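Local structure of phosphoribosylformylglycinamidine synthase 2 (3VIU) at residues A[435-449]-A[537-549]. The protein belongs to the PurM-like AIR synthase-related family, carries two tandem copies of its paired N- and C-terminal domains, and holds ADP and magnesium. Numbering follows the deposited sequence.
Sequences WIKGTRLGVAAKVDQ and PTAMVGVVGVLEV
R440 and E548 run side by side in the same direction, yet the carboxylate lies over one face of the guanidinium, its plane turned 41° from it. R440 NH2 and E548 OE1 are 3.4 Å apart with no N-H aimed at the oxygen, so charge alone joins them; OE1 also pairs with K551. V549 points toward segment 435-449, where its CG2, anti to the carbonyl carbon, meets W435 CD1 at 3.3 Å, while W435 NE1 donates in the ring plane to T439 O (3.0 Å), fixing the indole beside the type II turn I436–T439. Eight backbone bonds join the antiparallel strands, and V549 N to R440 O adds a ninth just beyond. G442 suits its place because V549 CG2 and L547 CD2 converge where a side chain would stand. V443, V544 and V447 form an apolar face, V443 CG1 meeting V544 CG1 at 3.7 Å, and V443 and V544 press on L178 of strand 172-182. The other face, with V541 and V543, packs on helix 458-475; there D448 OD1 accepts from N472, a magnesium ligand. Strands 441-448 and 538-548 are thus central neighbours in the mixed sheet of a PurM-like N-terminal domain, helices on one face and the related sheet against the other.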
ATOM      1  N   TRP A 435      -1.538 -15.649  10.563  1.00 18.79           N
ATOM      2  CA  TRP A 435      -1.019 -16.396  11.700  1.00 18.96           C
ATOM      3  C   TRP A 435       0.308 -17.068  11.373  1.00 18.88           C
ATOM      4  O   TRP A 435       0.455 -17.712  10.338  1.00 19.07           O
ATOM      5  CB  TRP A 435      -2.047 -17.446  12.139  1.00 19.97           C
ATOM      6  CG  TRP A 435      -1.531 -18.497  13.093  1.00 20.36           C
ATOM      7  CD1 TRP A 435      -0.733 -18.298  14.189  1.00 21.51           C
ATOM      8  CD2 TRP A 435      -1.857 -19.891  13.086  1.00 19.39           C
ATOM      9  NE1 TRP A 435      -0.550 -19.482  14.865  1.00 20.39           N
ATOM     10  CE2 TRP A 435      -1.229 -20.476  14.211  1.00 19.31           C
ATOM     11  CE3 TRP A 435      -2.623 -20.705  12.239  1.00 19.87           C
ATOM     12  CZ2 TRP A 435      -1.343 -21.835  14.512  1.00 18.15           C
ATOM     13  CZ3 TRP A 435      -2.736 -22.062  12.539  1.00 18.34           C
ATOM     14  CH2 TRP A 435      -2.097 -22.610  13.667  1.00 18.05           C
ATOM     15  N   ILE A 436       1.284 -16.891  12.252  1.00 19.69           N
ATOM     16  CA  ILE A 436       2.579 -17.511  12.059  1.00 19.08           C
ATOM     17  C   ILE A 436       2.526 -18.856  12.772  1.00 21.05           C
ATOM     18  O   ILE A 436       2.606 -18.922  14.002  1.00 21.16           O
ATOM     19  CB  ILE A 436       3.701 -16.669  12.659  1.00 17.50           C
ATOM     20  CG1 ILE A 436       3.758 -15.314  11.961  1.00 15.53           C
ATOM     21  CG2 ILE A 436       5.025 -17.396  12.512  1.00 17.99           C
ATOM     22  CD1 ILE A 436       4.720 -14.352  12.595  1.00 13.91           C
ATOM     23  N   LYS A 437       2.380 -19.922  11.986  1.00 21.30           N
ATOM     24  CA  LYS A 437       2.291 -21.278  12.512  1.00 20.51           C
ATOM     25  C   LYS A 437       3.456 -21.624  13.420  1.00 17.95           C
ATOM     26  O   LYS A 437       4.589 -21.223  13.171  1.00 17.77           O
ATOM     27  CB  LYS A 437       2.223 -22.290  11.364  1.00 23.97           C
ATOM     28  CG  LYS A 437       1.003 -22.161  10.474  1.00 27.05           C
ATOM     29  CD  LYS A 437       1.033 -23.231   9.398  1.00 30.27           C
ATOM     30  CE  LYS A 437      -0.055 -23.019   8.367  1.00 31.62           C
ATOM     31  NZ  LYS A 437      -1.406 -23.063   8.986  1.00 33.99           N
ATOM     32  N   GLY A 438       3.164 -22.377  14.475  1.00 16.43           N
ATOM     33  CA  GLY A 438       4.197 -22.766  15.412  1.00 18.07           C
ATOM     34  C   GLY A 438       4.368 -21.739  16.518  1.00 19.01           C
ATOM     35  O   GLY A 438       5.104 -21.979  17.477  1.00 19.70           O
ATOM     36  N   THR A 439       3.694 -20.596  16.383  1.00 18.23           N
ATOM     37  CA  THR A 439       3.770 -19.540  17.386  1.00 16.62           C
ATOM     38  C   THR A 439       2.380 -19.037  17.730  1.00 18.19           C
ATOM     39  O   THR A 439       1.381 -19.490  17.172  1.00 18.44           O
ATOM     40  CB  THR A 439       4.567 -18.316  16.888  1.00 16.45           C
ATOM     41  OG1 THR A 439       3.713 -17.480  16.088  1.00 13.60           O
ATOM     42  CG2 THR A 439       5.773 -18.756  16.068  1.00 12.68           C
ATOM     43  N   ARG A 440       2.330 -18.079  18.647  1.00 18.37           N
ATOM     44  CA  ARG A 440       1.073 -17.479  19.057  1.00 19.59           C
ATOM     45  C   ARG A 440       0.965 -16.125  18.374  1.00 19.73           C
ATOM     46  O   ARG A 440       0.030 -15.368  18.610  1.00 22.11           O
ATOM     47  CB  ARG A 440       1.069 -17.292  20.560  1.00 19.81           C
ATOM     48  CG  ARG A 440       1.393 -18.564  21.314  1.00 23.12           C
ATOM     49  CD  ARG A 440       1.503 -18.269  22.782  1.00 22.61           C
ATOM     50  NE  ARG A 440       0.311 -17.580  23.253  1.00 23.77           N
ATOM     51  CZ  ARG A 440       0.208 -17.020  24.448  1.00 25.23           C
ATOM     52  NH1 ARG A 440       1.237 -17.072  25.287  1.00 23.78           N
ATOM     53  NH2 ARG A 440      -0.923 -16.418  24.801  1.00 25.97           N
ATOM     54  N   LEU A 441       1.936 -15.838  17.516  1.00 19.58           N
ATOM     55  CA  LEU A 441       1.990 -14.572  16.810  1.00 18.94           C
ATOM     56  C   LEU A 441       1.073 -14.449  15.604  1.00 17.72           C
ATOM     57  O   LEU A 441       0.850 -15.404  14.855  1.00 16.32           O
ATOM     58  CB  LEU A 441       3.426 -14.285  16.373  1.00 19.48           C
ATOM     59  CG  LEU A 441       4.444 -14.182  17.508  1.00 21.69           C
ATOM     60  CD1 LEU A 441       5.843 -14.085  16.925  1.00 20.23           C
ATOM     61  CD2 LEU A 441       4.122 -12.974  18.375  1.00 20.11           C
ATOM     62  N   GLY A 442       0.556 -13.238  15.435  1.00 17.32           N
ATOM     63  CA  GLY A 442      -0.315 -12.918  14.327  1.00 16.11           C
ATOM     64  C   GLY A 442       0.081 -11.552  13.804  1.00 16.55           C
ATOM     65  O   GLY A 442       0.352 -10.637  14.587  1.00 16.41           O
ATOM     66  N   VAL A 443       0.138 -11.417  12.483  1.00 16.96           N
ATOM     67  CA  VAL A 443       0.500 -10.155  11.845  1.00 13.81           C
ATOM     68  C   VAL A 443      -0.732  -9.577  11.163  1.00 13.62           C
ATOM     69  O   VAL A 443      -1.351 -10.249  10.341  1.00 12.73           O
ATOM     70  CB  VAL A 443       1.586 -10.375  10.789  1.00 14.57           C
ATOM     71  CG1 VAL A 443       2.003  -9.050  10.188  1.00 12.38           C
ATOM     72  CG2 VAL A 443       2.772 -11.101  11.414  1.00 13.17           C
ATOM     73  N   ALA A 444      -1.091  -8.342  11.512  1.00 11.48           N
ATOM     74  CA  ALA A 444      -2.254  -7.686  10.927  1.00  9.63           C
ATOM     75  C   ALA A 444      -1.827  -6.609   9.930  1.00 11.09           C
ATOM     76  O   ALA A 444      -0.822  -5.929  10.131  1.00 11.51           O
ATOM     77  CB  ALA A 444      -3.117  -7.077  12.019  1.00  9.20           C
ATOM     78  N   ALA A 445      -2.604  -6.453   8.862  1.00 11.59           N
ATOM     79  CA  ALA A 445      -2.296  -5.479   7.826  1.00 10.73           C
ATOM     80  C   ALA A 445      -3.533  -4.894   7.160  1.00 11.37           C
ATOM     81  O   ALA A 445      -4.550  -5.568   6.985  1.00 10.14           O
ATOM     82  CB  ALA A 445      -1.407  -6.124   6.769  1.00 11.75           C
ATOM     83  N   LYS A 446      -3.429  -3.632   6.769  1.00 12.07           N
ATOM     84  CA  LYS A 446      -4.522  -2.960   6.102  1.00 13.05           C
ATOM     85  C   LYS A 446      -3.984  -1.748   5.344  1.00 14.13           C
ATOM     86  O   LYS A 446      -2.967  -1.170   5.721  1.00 15.27           O
ATOM     87  CB  LYS A 446      -5.560  -2.519   7.136  1.00 15.92           C
ATOM     88  CG  LYS A 446      -7.014  -2.628   6.674  1.00 17.66           C
ATOM     89  CD  LYS A 446      -7.365  -1.583   5.654  1.00 21.86           C
ATOM     90  CE  LYS A 446      -8.815  -1.714   5.226  1.00 23.25           C
ATOM     91  NZ  LYS A 446      -9.063  -3.034   4.594  1.00 30.04           N
ATOM     92  N   VAL A 447      -4.654  -1.384   4.259  1.00 14.48           N
ATOM     93  CA  VAL A 447      -4.264  -0.224   3.469  1.00 14.86           C
ATOM     94  C   VAL A 447      -5.524   0.616   3.288  1.00 14.62           C
ATOM     95  O   VAL A 447      -6.581   0.074   2.973  1.00 16.22           O
ATOM     96  CB  VAL A 447      -3.698  -0.646   2.095  1.00 13.95           C
ATOM     97  CG1 VAL A 447      -4.654  -1.589   1.396  1.00 17.79           C
ATOM     98  CG2 VAL A 447      -3.466   0.574   1.237  1.00 15.82           C
ATOM     99  N   ASP A 448      -5.432   1.926   3.508  1.00 14.39           N
ATOM    100  CA  ASP A 448      -6.604   2.798   3.366  1.00 14.75           C
ATOM    101  C   ASP A 448      -6.312   4.180   2.807  1.00 14.22           C
ATOM    102  O   ASP A 448      -5.176   4.640   2.792  1.00 13.07           O
ATOM    103  CB  ASP A 448      -7.287   3.055   4.720  1.00 18.22           C
ATOM    104  CG  ASP A 448      -8.000   1.850   5.282  1.00 21.28           C
ATOM    105  OD1 ASP A 448      -7.496   1.311   6.291  1.00 22.75           O
ATOM    106  OD2 ASP A 448      -9.066   1.456   4.738  1.00 23.80           O
ATOM    107  N   GLN A 449      -7.390   4.828   2.376  1.00 14.46           N
ATOM    108  CA  GLN A 449      -7.423   6.203   1.891  1.00 15.80           C
ATOM    109  C   GLN A 449      -8.801   6.436   1.291  1.00 15.82           C
ATOM    110  O   GLN A 449      -9.370   5.562   0.626  1.00 15.21           O
ATOM    111  CB  GLN A 449      -6.299   6.538   0.895  1.00 16.34           C
ATOM    112  CG  GLN A 449      -6.577   6.316  -0.565  1.00 22.58           C
ATOM    113  CD  GLN A 449      -7.454   7.379  -1.208  1.00 21.52           C
ATOM    114  OE1 GLN A 449      -7.201   8.587  -1.102  1.00 21.80           O
ATOM    115  NE2 GLN A 449      -8.481   6.926  -1.908  1.00 23.64           N
ATOM    116  N   PRO A 537      -5.870  13.681  -4.536  1.00 12.60           N
ATOM    117  CA  PRO A 537      -4.604  13.336  -3.881  1.00 12.12           C
ATOM    118  C   PRO A 537      -4.808  11.971  -3.229  1.00 11.47           C
ATOM    119  O   PRO A 537      -5.796  11.756  -2.538  1.00  7.45           O
ATOM    120  CB  PRO A 537      -4.424  14.457  -2.866  1.00 12.34           C
ATOM    121  CG  PRO A 537      -5.049  15.625  -3.567  1.00 14.92           C
ATOM    122  CD  PRO A 537      -6.320  15.024  -4.139  1.00 13.68           C
ATOM    123  N   THR A 538      -3.885  11.046  -3.455  1.00 11.39           N
ATOM    124  CA  THR A 538      -4.061   9.715  -2.908  1.00 13.91           C
ATOM    125  C   THR A 538      -2.871   9.144  -2.148  1.00 15.50           C
ATOM    126  O   THR A 538      -1.868   8.736  -2.738  1.00 17.87           O
ATOM    127  CB  THR A 538      -4.448   8.727  -4.030  1.00 13.29           C
ATOM    128  OG1 THR A 538      -5.652   9.172  -4.656  1.00 14.59           O
ATOM    129  CG2 THR A 538      -4.688   7.343  -3.465  1.00 14.22           C
ATOM    130  N   ALA A 539      -2.991   9.116  -0.828  1.00 15.89           N
ATOM    131  CA  ALA A 539      -1.950   8.551   0.008  1.00 16.18           C
ATOM    132  C   ALA A 539      -2.491   7.216   0.512  1.00 16.79           C
ATOM    133  O   ALA A 539      -3.285   7.170   1.455  1.00 16.23           O
ATOM    134  CB  ALA A 539      -1.639   9.478   1.180  1.00 16.15           C
HETATM  135  N   MSE A 540      -2.080   6.135  -0.137  1.00 16.84           N
HETATM  136  CA  MSE A 540      -2.513   4.809   0.266  1.00 18.35           C
HETATM  137  C   MSE A 540      -1.602   4.344   1.384  1.00 16.45           C
HETATM  138  O   MSE A 540      -0.447   3.996   1.166  1.00 18.41           O
HETATM  139  CB  MSE A 540      -2.474   3.870  -0.933  1.00 23.68           C
HETATM  140  CG  MSE A 540      -3.510   4.261  -1.972  1.00 32.55           C
HETATM  141 SE   MSE A 540      -3.140   3.612  -3.757  1.00 52.02          SE
HETATM  142  CE  MSE A 540      -4.968   3.563  -4.429  1.00 44.85           C
ATOM    143  N   VAL A 541      -2.142   4.374   2.593  1.00 14.24           N
ATOM    144  CA  VAL A 541      -1.416   4.009   3.795  1.00 11.80           C
ATOM    145  C   VAL A 541      -1.577   2.554   4.192  1.00 11.26           C
ATOM    146  O   VAL A 541      -2.687   2.080   4.418  1.00 10.37           O
ATOM    147  CB  VAL A 541      -1.872   4.887   4.976  1.00 12.46           C
ATOM    148  CG1 VAL A 541      -1.113   4.510   6.246  1.00 11.02           C
ATOM    149  CG2 VAL A 541      -1.658   6.359   4.627  1.00 14.20           C
ATOM    150  N   GLY A 542      -0.448   1.857   4.275  1.00 11.66           N
ATOM    151  CA  GLY A 542      -0.447   0.466   4.668  1.00 11.19           C
ATOM    152  C   GLY A 542       0.149   0.391   6.060  1.00 13.09           C
ATOM    153  O   GLY A 542       1.212   0.962   6.316  1.00 11.94           O
ATOM    154  N   VAL A 543      -0.542  -0.295   6.961  1.00 12.49           N
ATOM    155  CA  VAL A 543      -0.076  -0.431   8.327  1.00 14.40           C
ATOM    156  C   VAL A 543       0.055  -1.886   8.738  1.00 14.65           C
ATOM    157  O   VAL A 543      -0.817  -2.706   8.455  1.00 15.53           O
ATOM    158  CB  VAL A 543      -1.038   0.259   9.328  1.00 15.53           C
ATOM    159  CG1 VAL A 543      -0.661  -0.126  10.763  1.00 13.91           C
ATOM    160  CG2 VAL A 543      -0.979   1.768   9.153  1.00 13.00           C
ATOM    161  N   VAL A 544       1.152  -2.199   9.414  1.00 13.92           N
ATOM    162  CA  VAL A 544       1.385  -3.547   9.890  1.00 12.49           C
ATOM    163  C   VAL A 544       1.439  -3.511  11.409  1.00 12.90           C
ATOM    164  O   VAL A 544       1.970  -2.575  11.999  1.00 14.08           O
ATOM    165  CB  VAL A 544       2.720  -4.129   9.349  1.00 10.16           C
ATOM    166  CG1 VAL A 544       3.025  -5.454  10.038  1.00  8.92           C
ATOM    167  CG2 VAL A 544       2.625  -4.345   7.848  1.00 10.19           C
ATOM    168  N   GLY A 545       0.871  -4.535  12.034  1.00 13.37           N
ATOM    169  CA  GLY A 545       0.885  -4.629  13.480  1.00 14.06           C
ATOM    170  C   GLY A 545       0.947  -6.089  13.883  1.00 13.79           C
ATOM    171  O   GLY A 545       0.836  -6.968  13.033  1.00 14.29           O
ATOM    172  N   VAL A 546       1.126  -6.360  15.171  1.00 14.73           N
ATOM    173  CA  VAL A 546       1.183  -7.735  15.630  1.00 15.50           C
ATOM    174  C   VAL A 546       0.252  -7.951  16.806  1.00 17.39           C
ATOM    175  O   VAL A 546      -0.133  -7.000  17.487  1.00 16.67           O
ATOM    176  CB  VAL A 546       2.610  -8.131  16.047  1.00 16.22           C
ATOM    177  CG1 VAL A 546       3.094  -7.222  17.168  1.00 17.27           C
ATOM    178  CG2 VAL A 546       2.636  -9.587  16.475  1.00 14.66           C
ATOM    179  N   LEU A 547      -0.112  -9.209  17.034  1.00 17.55           N
ATOM    180  CA  LEU A 547      -0.999  -9.560  18.130  1.00 18.78           C
ATOM    181  C   LEU A 547      -0.872 -11.050  18.424  1.00 19.18           C
ATOM    182  O   LEU A 547      -0.167 -11.769  17.725  1.00 18.31           O
ATOM    183  CB  LEU A 547      -2.451  -9.239  17.766  1.00 17.73           C
ATOM    184  CG  LEU A 547      -3.100 -10.085  16.662  1.00 19.92           C
ATOM    185  CD1 LEU A 547      -4.596  -9.836  16.666  1.00 22.12           C
ATOM    186  CD2 LEU A 547      -2.515  -9.745  15.305  1.00 19.74           C
ATOM    187  N   GLU A 548      -1.537 -11.503  19.476  1.00 20.40           N
ATOM    188  CA  GLU A 548      -1.524 -12.916  19.812  1.00 23.05           C
ATOM    189  C   GLU A 548      -2.788 -13.439  19.181  1.00 22.03           C
ATOM    190  O   GLU A 548      -3.881 -13.006  19.531  1.00 21.16           O
ATOM    191  CB  GLU A 548      -1.571 -13.140  21.326  1.00 25.87           C
ATOM    192  CG  GLU A 548      -0.371 -12.584  22.072  1.00 32.79           C
ATOM    193  CD  GLU A 548      -0.243 -13.150  23.478  1.00 37.44           C
ATOM    194  OE1 GLU A 548      -1.241 -13.085  24.235  1.00 38.88           O
ATOM    195  OE2 GLU A 548       0.858 -13.658  23.817  1.00 37.37           O
ATOM    196  N   VAL A 549      -2.631 -14.353  18.233  1.00 22.66           N
ATOM    197  CA  VAL A 549      -3.758 -14.940  17.526  1.00 23.92           C
ATOM    198  C   VAL A 549      -4.888 -15.331  18.473  1.00 24.30           C
ATOM    199  O   VAL A 549      -6.059 -15.311  18.102  1.00 22.89           O
ATOM    200  CB  VAL A 549      -3.309 -16.181  16.752  1.00 25.12           C
ATOM    201  CG1 VAL A 549      -4.463 -16.754  15.959  1.00 27.54           C
ATOM    202  CG2 VAL A 549      -2.169 -15.815  15.841  1.00 28.53           C
TER